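Local coordinates for protein tyrocidine synthetase 3 (Brevibacillus brevis, PDB 2JGP) that supplies a peptidyl carrier domain and a peptide bond-forming condensation domain to the nonribosomal assembly of the antibiotic tyrocidine, at residues A[113-116]-A[117-121]; A[102-105]-A[106-110]; A[30-34]-A[35-39]. One frame throughout, in Å; residues are numbered along the deposited sequence.

Overall arrangement
Contacts 2 and 1 follow each other along the condensation domain: 102-110 lies on helix 101-113, while segment 113-121 runs from the end of that helix through two beta turns toward strand 123-129. Their centres are about 10 Å apart and they touch, with Tyr119 CE2 3.7 Å from Met106 CG. Both also reach the His221-His222 pair, part of the HHxxxDG signature of condensation domains, through Asp110 and the backbone of Tyr119. Contact 3 belongs to the carrier domain on the opposite side of the chain's centre, its centre about 51 Å from that of contact 1 and about 45 Å from that of contact 2. A sulfate, probably from the crystallisation liquor, lies about 4 Å from Gly39 (nearest atoms), within the phosphopantetheine attachment motif.

Contact 1: A[113-116]-A[117-121]; sequences EGVG and ISYNM
Ser118 N donates to Val115 O over 2.9 Å, the one direct hydrogen bond between 113-116 and 117-121. An N-H...O angle of 163° makes it nearly straight, and the donor lies almost along the C=O axis. This bond closes a type II' beta turn from Val115 to Ser118, with Gly116 in its second position at the positive phi (40°) that such a turn requires. A type I turn from Ile117 to Asn120 follows at once, closed by Asn120 N donating to Ile117 O at 3.1 Å, so the chain reverses through two overlapping turns. One water joins them: it donates to Gly116 O at 2.8 Å and accepts from Tyr119 N at 2.8 Å, giving partners to two backbone groups that the closing bonds do not use.

On the apolar side, the CG1 branch of Val115 does the touching. Its anti placement relative to the backbone N (chi1 175°) brings it within 3.8 Å of Tyr119 CE1 and equally near CD1, meeting that side of the ring obliquely. The same methyl also comes close to Ser118 CB, but at a separation too short to be taken at face value. Ile117 points away overall, although its CB still touches Gly116, and its side chain packs on Val191.

Together the turns form the exposed connection between helix 101-113, which ends as Gly114 leaves helical geometry, and strand 123-129. Tyr119 lies back on Arg105, Met106 and Leu109 of the helix, while its backbone bonds to His222. Farther on, Asn120 ND2 is held by Gln192 O and Asp219 OD2, and Met121 pairs with Met220 at the end of strand 213-220, which neighbours strand 123-129 in the antiparallel sense.

Contact 2: A[102-105]-A[106-110]; sequences AQKR and MYILD
One face of the Arg105 guanidinium is occupied by Leu109 CD1, which stands 3.4 Å above the plane and over its centre; CZ is accordingly the nearest atom, at 3.4 Å from CD1. The methyl also lies 3.7 Å from Arg105 CG, so the aliphatic stem and the flat end bend around a single leucine branch one helical turn further on. Torsions account for this: the arginine is extended from CG to NE, and a chi4 of -83° then turns the guanidinium broadside to its chain, presenting a face to the methyl. Leu109 crosses it at a slant, its CG placed opposite the carbonyl carbon (chi1 -69°).

Lys104 and Ile108 form a second pair at the same spacing, but they run side by side in the same direction, with CG of the lysine 3.9 Å from CD1 of the isoleucine. Beneath both pairs run regular i to i+4 helical bonds, including Leu109 N to Arg105 O at 3.0 Å and Ile108 N to Lys104 O at 3.1 Å. On the inward side, Met106 CG rests 3.5 Å from Ala102 O, and the Tyr107 ring heads away to Phe154 and Val156 of strand 152-157.

Chemically, the two long cationic side chains pack on their own helix through carbon. Lys104 NZ makes a salt bridge with Glu160, whereas the Arg105 side chain touches Glu410 on helix 409-415, a contact for which no salt bridge is claimed. On the methyl-covered face, Arg105 probably gains dispersion contact, with no hydrogen bond involved.

Contact 3: A[30-34]-A[35-39]; sequences ALDDF and FALGG
Phe34 and Phe35, adjacent in the chain, form a T-shaped pair: the edge of Phe34 points into the face of Phe35, the planes stand at 83° and the centroids are 5.3 Å apart. Phe34 CD2 is the atom that lands over the centre of the Phe35 ring, 3.9 Å above its plane. Different first torsions help set the rings at this angle, with CG of Phe34 anti to its own nitrogen (chi1 -174°) and CG of Phe35 anti to its carbonyl carbon (chi1 -55°). Beyond this pair, Phe34 CE2 reaches Gly39 CA obliquely at 3.6 Å.

Near the plane of the Phe35 ring, at its edge, lies Asp33 OD1. This oxygen takes two backbone bonds on its anti side, from Phe35 N at 2.8 Å and Ala36 N at 3.0 Å, which arrive from opposite faces of the carboxylate plane. The first defines an Asx turn. Asp33 O in turn accepts from Leu37 N at 2.9 Å, so a single residue organises the start of a short helical turn. That turn closes with the bonding of a Schellman motif: Gly39 N donates to Phe34 O at 3.0 Å, and Gly38 N to Phe35 O, with Gly38 at positive phi. Across the turn, Leu37 CD1 packs on Asp32 CB at 3.7 Å, the two side chains crossing at about a right angle.

Gly38 and Gly39 open the GGHS motif of carrier domains, which runs into helix 41-55, where family members carry phosphopantetheine on the serine. Phe34 is wedged between Trp19 and Leu23 of helix 10-23 and Ala44 and Val47 of helix 41-55, while Phe35 lies nearly parallel to Phe65 of helix 61-66.

Contact 1: A[113-116]-A[117-121]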
loop_
_atom_site.group_PDB
_atom_site.type_symbol
_atom_site.label_atom_id
_atom_site.label_comp_id
_atom_site.label_asym_id
_atom_site.label_seq_id
_atom_site.Cartn_x
_atom_site.Cartn_y
_atom_site.Cartn_z
ATOM N N GLU A 113 -8.708 -22.482 6.521
ATOM C CA GLU A 113 -9.256 -21.709 7.639
ATOM C C GLU A 113 -10.733 -21.340 7.462
ATOM O O GLU A 113 -11.408 -21.025 8.444
ATOM C CB GLU A 113 -8.429 -20.438 7.870
ATOM C CG GLU A 113 -8.277 -20.068 9.340
ATOM C CD GLU A 113 -7.316 -20.985 10.073
ATOM O OE1 GLU A 113 -6.178 -21.159 9.588
ATOM O OE2 GLU A 113 -7.697 -21.527 11.135
ATOM N N GLY A 114 -11.232 -21.374 6.227
ATOM C CA GLY A 114 -12.640 -21.080 5.963
ATOM C C GLY A 114 -12.942 -19.602 6.138
ATOM O O GLY A 114 -13.545 -19.194 7.135
ATOM N N VAL A 115 -12.529 -18.810 5.151
ATOM C CA VAL A 115 -12.557 -17.348 5.231
ATOM C C VAL A 115 -13.742 -16.737 4.445
ATOM O O VAL A 115 -13.723 -15.558 4.089
ATOM C CB VAL A 115 -11.186 -16.788 4.749
ATOM C CG1 VAL A 115 -11.177 -15.279 4.680
ATOM C CG2 VAL A 115 -10.078 -17.260 5.676
ATOM N N GLY A 116 -14.779 -17.542 4.204
ATOM C CA GLY A 116 -16.010 -17.093 3.536
ATOM C C GLY A 116 -15.821 -16.142 2.363
ATOM O O GLY A 116 -15.251 -16.516 1.336
ATOM N N ILE A 117 -16.303 -14.908 2.524
ATOM C CA ILE A 117 -16.177 -13.873 1.490
ATOM C C ILE A 117 -15.208 -12.756 1.903
ATOM O O ILE A 117 -15.238 -11.657 1.344
ATOM C CB ILE A 117 -17.562 -13.262 1.121
ATOM C CG1 ILE A 117 -18.180 -12.513 2.312
ATOM C CG2 ILE A 117 -18.512 -14.356 0.642
ATOM C CD1 ILE A 117 -19.463 -11.783 1.978
ATOM N N SER A 118 -14.339 -13.041 2.869
ATOM C CA SER A 118 -13.426 -12.026 3.400
ATOM C C SER A 118 -12.379 -11.554 2.387
ATOM O O SER A 118 -11.896 -10.433 2.496
ATOM C CB SER A 118 -12.734 -12.544 4.661
ATOM O OG SER A 118 -11.861 -11.568 5.204
ATOM N N TYR A 119 -12.035 -12.400 1.413
ATOM C CA TYR A 119 -11.098 -12.019 0.348
ATOM C C TYR A 119 -11.796 -11.587 -0.947
ATOM O O TYR A 119 -11.152 -11.446 -1.987
ATOM C CB TYR A 119 -10.117 -13.153 0.048
ATOM C CG TYR A 119 -9.114 -13.406 1.150
ATOM C CD1 TYR A 119 -8.929 -14.680 1.671
ATOM C CD2 TYR A 119 -8.338 -12.369 1.659
ATOM C CE1 TYR A 119 -7.999 -14.913 2.684
ATOM C CE2 TYR A 119 -7.415 -12.589 2.669
ATOM C CZ TYR A 119 -7.246 -13.857 3.173
ATOM O OH TYR A 119 -6.326 -14.067 4.173
ATOM N N ASN A 120 -13.106 -11.387 -0.889
ATOM C CA ASN A 120 -13.821 -10.797 -2.014
ATOM C C ASN A 120 -13.528 -9.302 -2.122
ATOM O O ASN A 120 -13.209 -8.645 -1.130
ATOM C CB ASN A 120 -15.324 -11.032 -1.888
ATOM C CG ASN A 120 -15.693 -12.484 -2.080
ATOM O OD1 ASN A 120 -15.176 -13.361 -1.384
ATOM N ND2 ASN A 120 -16.575 -12.752 -3.040
ATOM N N MET A 121 -13.634 -8.787 -3.343
ATOM C CA MET A 121 -13.445 -7.379 -3.628
ATOM C C MET A 121 -14.614 -6.884 -4.473
ATOM O O MET A 121 -14.445 -6.603 -5.661
ATOM C CB MET A 121 -12.147 -7.181 -4.408
ATOM C CG MET A 121 -10.906 -7.603 -3.661
ATOM S SD MET A 121 -9.420 -7.415 -4.659
ATOM C CE MET A 121 -9.318 -5.637 -4.823
HETATM O O HOH W 1 -12.907 -15.075 0.979
#

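Contact 2: A[102-105]-A[106-110]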
loop_
_atom_site.group_PDB
_atom_site.type_symbol
_atom_site.label_atom_id
_atom_site.label_comp_id
_atom_site.label_asym_id
_atom_site.label_seq_id
_atom_site.Cartn_x
_atom_site.Cartn_y
_atom_site.Cartn_z
ATOM N N ALA A 102 2.174 -13.211 -0.466
ATOM C CA ALA A 102 0.812 -12.755 -0.151
ATOM C C ALA A 102 -0.261 -13.722 -0.664
ATOM O O ALA A 102 -1.210 -14.036 0.047
ATOM C CB ALA A 102 0.579 -11.358 -0.707
ATOM N N GLN A 103 -0.103 -14.193 -1.896
ATOM C CA GLN A 103 -0.997 -15.221 -2.448
ATOM C C GLN A 103 -0.987 -16.510 -1.625
ATOM O O GLN A 103 -2.032 -17.153 -1.443
ATOM C CB GLN A 103 -0.590 -15.567 -3.872
ATOM C CG GLN A 103 -0.990 -14.563 -4.929
ATOM C CD GLN A 103 -0.572 -15.013 -6.315
ATOM O OE1 GLN A 103 0.523 -15.547 -6.501
ATOM N NE2 GLN A 103 -1.446 -14.813 -7.291
ATOM N N LYS A 104 0.193 -16.909 -1.154
ATOM C CA LYS A 104 0.315 -18.147 -0.386
ATOM C C LYS A 104 -0.537 -18.087 0.881
ATOM O O LYS A 104 -1.242 -19.042 1.205
ATOM C CB LYS A 104 1.773 -18.433 -0.027
ATOM C CG LYS A 104 1.981 -19.766 0.699
ATOM C CD LYS A 104 3.444 -20.116 0.801
ATOM C CE LYS A 104 3.651 -21.467 1.442
ATOM N NZ LYS A 104 5.080 -21.864 1.416
ATOM N N ARG A 105 -0.468 -16.960 1.585
ATOM C CA ARG A 105 -1.238 -16.766 2.815
ATOM C C ARG A 105 -2.743 -16.790 2.546
ATOM O O ARG A 105 -3.498 -17.442 3.271
ATOM C CB ARG A 105 -0.839 -15.452 3.493
ATOM C CG ARG A 105 -1.711 -15.091 4.694
ATOM C CD ARG A 105 -1.007 -14.185 5.685
ATOM N NE ARG A 105 -1.648 -14.270 7.000
ATOM C CZ ARG A 105 -2.734 -13.591 7.372
ATOM N NH1 ARG A 105 -3.330 -12.740 6.537
ATOM N NH2 ARG A 105 -3.230 -13.761 8.593
ATOM N N MET A 106 -3.173 -16.083 1.504
ATOM C CA MET A 106 -4.584 -16.051 1.127
ATOM C C MET A 106 -5.088 -17.435 0.739
ATOM O O MET A 106 -6.176 -17.832 1.150
ATOM C CB MET A 106 -4.829 -15.068 -0.025
ATOM C CG MET A 106 -4.675 -13.617 0.361
ATOM S SD MET A 106 -5.002 -12.545 -1.052
ATOM C CE MET A 106 -4.607 -10.947 -0.359
ATOM N N TYR A 107 -4.295 -18.171 -0.038
ATOM C CA TYR A 107 -4.676 -19.531 -0.439
ATOM C C TYR A 107 -4.905 -20.431 0.772
ATOM O O TYR A 107 -5.944 -21.089 0.880
ATOM C CB TYR A 107 -3.617 -20.166 -1.349
ATOM C CG TYR A 107 -4.061 -21.505 -1.886
ATOM C CD1 TYR A 107 -4.824 -21.596 -3.050
ATOM C CD2 TYR A 107 -3.764 -22.682 -1.202
ATOM C CE1 TYR A 107 -5.253 -22.826 -3.532
ATOM C CE2 TYR A 107 -4.184 -23.913 -1.676
ATOM C CZ TYR A 107 -4.933 -23.979 -2.840
ATOM O OH TYR A 107 -5.348 -25.214 -3.297
ATOM N N ILE A 108 -3.923 -20.454 1.670
ATOM C CA ILE A 108 -3.966 -21.298 2.866
ATOM C C ILE A 108 -5.151 -20.933 3.761
ATOM O O ILE A 108 -5.860 -21.814 4.251
ATOM C CB ILE A 108 -2.656 -21.182 3.680
ATOM C CG1 ILE A 108 -1.490 -21.797 2.906
ATOM C CG2 ILE A 108 -2.792 -21.880 5.029
ATOM C CD1 ILE A 108 -0.143 -21.515 3.520
ATOM N N LEU A 109 -5.370 -19.638 3.968
ATOM C CA LEU A 109 -6.486 -19.182 4.794
ATOM C C LEU A 109 -7.832 -19.506 4.138
ATOM O O LEU A 109 -8.746 -19.988 4.804
ATOM C CB LEU A 109 -6.367 -17.687 5.104
ATOM C CG LEU A 109 -5.207 -17.342 6.046
ATOM C CD1 LEU A 109 -5.017 -15.845 6.155
ATOM C CD2 LEU A 109 -5.428 -17.941 7.420
ATOM N N ASP A 110 -7.931 -19.269 2.831
ATOM C CA ASP A 110 -9.137 -19.592 2.057
ATOM C C ASP A 110 -9.503 -21.085 2.116
ATOM O O ASP A 110 -10.678 -21.438 2.218
ATOM C CB ASP A 110 -8.936 -19.161 0.596
ATOM C CG ASP A 110 -10.211 -19.240 -0.234
ATOM O OD1 ASP A 110 -10.606 -20.359 -0.633
ATOM O OD2 ASP A 110 -10.788 -18.167 -0.525
#

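Contact 3: A[30-34]-A[35-39]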
loop_
_atom_site.group_PDB
_atom_site.type_symbol
_atom_site.label_atom_id
_atom_site.label_comp_id
_atom_site.label_asym_id
_atom_site.label_seq_id
_atom_site.Cartn_x
_atom_site.Cartn_y
_atom_site.Cartn_z
ATOM N N ALA A 30 18.158 13.960 -3.873
ATOM C CA ALA A 30 18.175 13.452 -5.244
ATOM C C ALA A 30 19.119 14.207 -6.197
ATOM O O ALA A 30 19.616 13.626 -7.167
ATOM C CB ALA A 30 16.754 13.435 -5.812
ATOM N N LEU A 31 19.351 15.491 -5.935
ATOM C CA LEU A 31 20.202 16.311 -6.801
ATOM C C LEU A 31 21.657 16.373 -6.338
ATOM O O LEU A 31 22.493 16.967 -7.018
ATOM C CB LEU A 31 19.646 17.741 -6.901
ATOM C CG LEU A 31 18.205 17.881 -7.403
ATOM C CD1 LEU A 31 17.772 19.342 -7.424
ATOM C CD2 LEU A 31 18.051 17.249 -8.781
ATOM N N ASP A 32 21.969 15.778 -5.189
ATOM C CA ASP A 32 23.330 15.876 -4.650
ATOM C C ASP A 32 24.329 15.113 -5.519
ATOM O O ASP A 32 24.029 14.031 -6.011
ATOM C CB ASP A 32 23.386 15.388 -3.200
ATOM C CG ASP A 32 22.884 16.438 -2.209
ATOM O OD1 ASP A 32 23.337 17.604 -2.273
ATOM O OD2 ASP A 32 22.049 16.097 -1.354
ATOM N N ASP A 33 25.504 15.709 -5.712
ATOM C CA ASP A 33 26.577 15.129 -6.521
ATOM C C ASP A 33 27.664 14.622 -5.575
ATOM O O ASP A 33 28.142 15.367 -4.710
ATOM C CB ASP A 33 27.129 16.182 -7.492
ATOM C CG ASP A 33 28.307 15.674 -8.322
ATOM O OD1 ASP A 33 29.383 15.398 -7.753
ATOM O OD2 ASP A 33 28.162 15.570 -9.559
ATOM N N PHE A 34 28.043 13.356 -5.747
ATOM C CA PHE A 34 28.981 12.670 -4.846
ATOM C C PHE A 34 30.298 13.423 -4.667
ATOM O O PHE A 34 30.835 13.515 -3.562
ATOM C CB PHE A 34 29.275 11.258 -5.371
ATOM C CG PHE A 34 30.111 10.434 -4.437
ATOM C CD1 PHE A 34 29.543 9.849 -3.317
ATOM C CD2 PHE A 34 31.472 10.265 -4.667
ATOM C CE1 PHE A 34 30.312 9.098 -2.441
ATOM C CE2 PHE A 34 32.249 9.515 -3.795
ATOM C CZ PHE A 34 31.666 8.931 -2.681
ATOM N N PHE A 35 30.797 13.977 -5.760
ATOM C CA PHE A 35 32.088 14.637 -5.768
ATOM C C PHE A 35 31.972 16.077 -5.272
ATOM O O PHE A 35 32.883 16.584 -4.616
ATOM C CB PHE A 35 32.702 14.518 -7.162
ATOM C CG PHE A 35 32.796 13.093 -7.635
ATOM C CD1 PHE A 35 31.776 12.525 -8.387
ATOM C CD2 PHE A 35 33.879 12.301 -7.273
ATOM C CE1 PHE A 35 31.847 11.199 -8.794
ATOM C CE2 PHE A 35 33.960 10.979 -7.681
ATOM C CZ PHE A 35 32.940 10.423 -8.439
ATOM N N ALA A 36 30.839 16.721 -5.543
ATOM C CA ALA A 36 30.551 18.036 -4.958
ATOM C C ALA A 36 30.444 17.939 -3.431
ATOM O O ALA A 36 30.830 18.871 -2.721
ATOM C CB ALA A 36 29.269 18.624 -5.542
ATOM N N LEU A 37 29.929 16.811 -2.939
ATOM C CA LEU A 37 29.792 16.574 -1.498
ATOM C C LEU A 37 31.120 16.234 -0.811
ATOM O O LEU A 37 31.163 16.086 0.412
ATOM C CB LEU A 37 28.764 15.461 -1.220
ATOM C CG LEU A 37 27.287 15.778 -1.498
ATOM C CD1 LEU A 37 26.430 14.541 -1.253
ATOM C CD2 LEU A 37 26.776 16.957 -0.667
ATOM N N GLY A 38 32.193 16.100 -1.589
ATOM C CA GLY A 38 33.531 15.893 -1.045
ATOM C C GLY A 38 34.110 14.505 -1.252
ATOM O O GLY A 38 35.235 14.237 -0.831
ATOM N N GLY A 39 33.353 13.615 -1.889
ATOM C CA GLY A 39 33.846 12.274 -2.185
ATOM C C GLY A 39 34.919 12.302 -3.265
ATOM O O GLY A 39 34.901 13.163 -4.145
#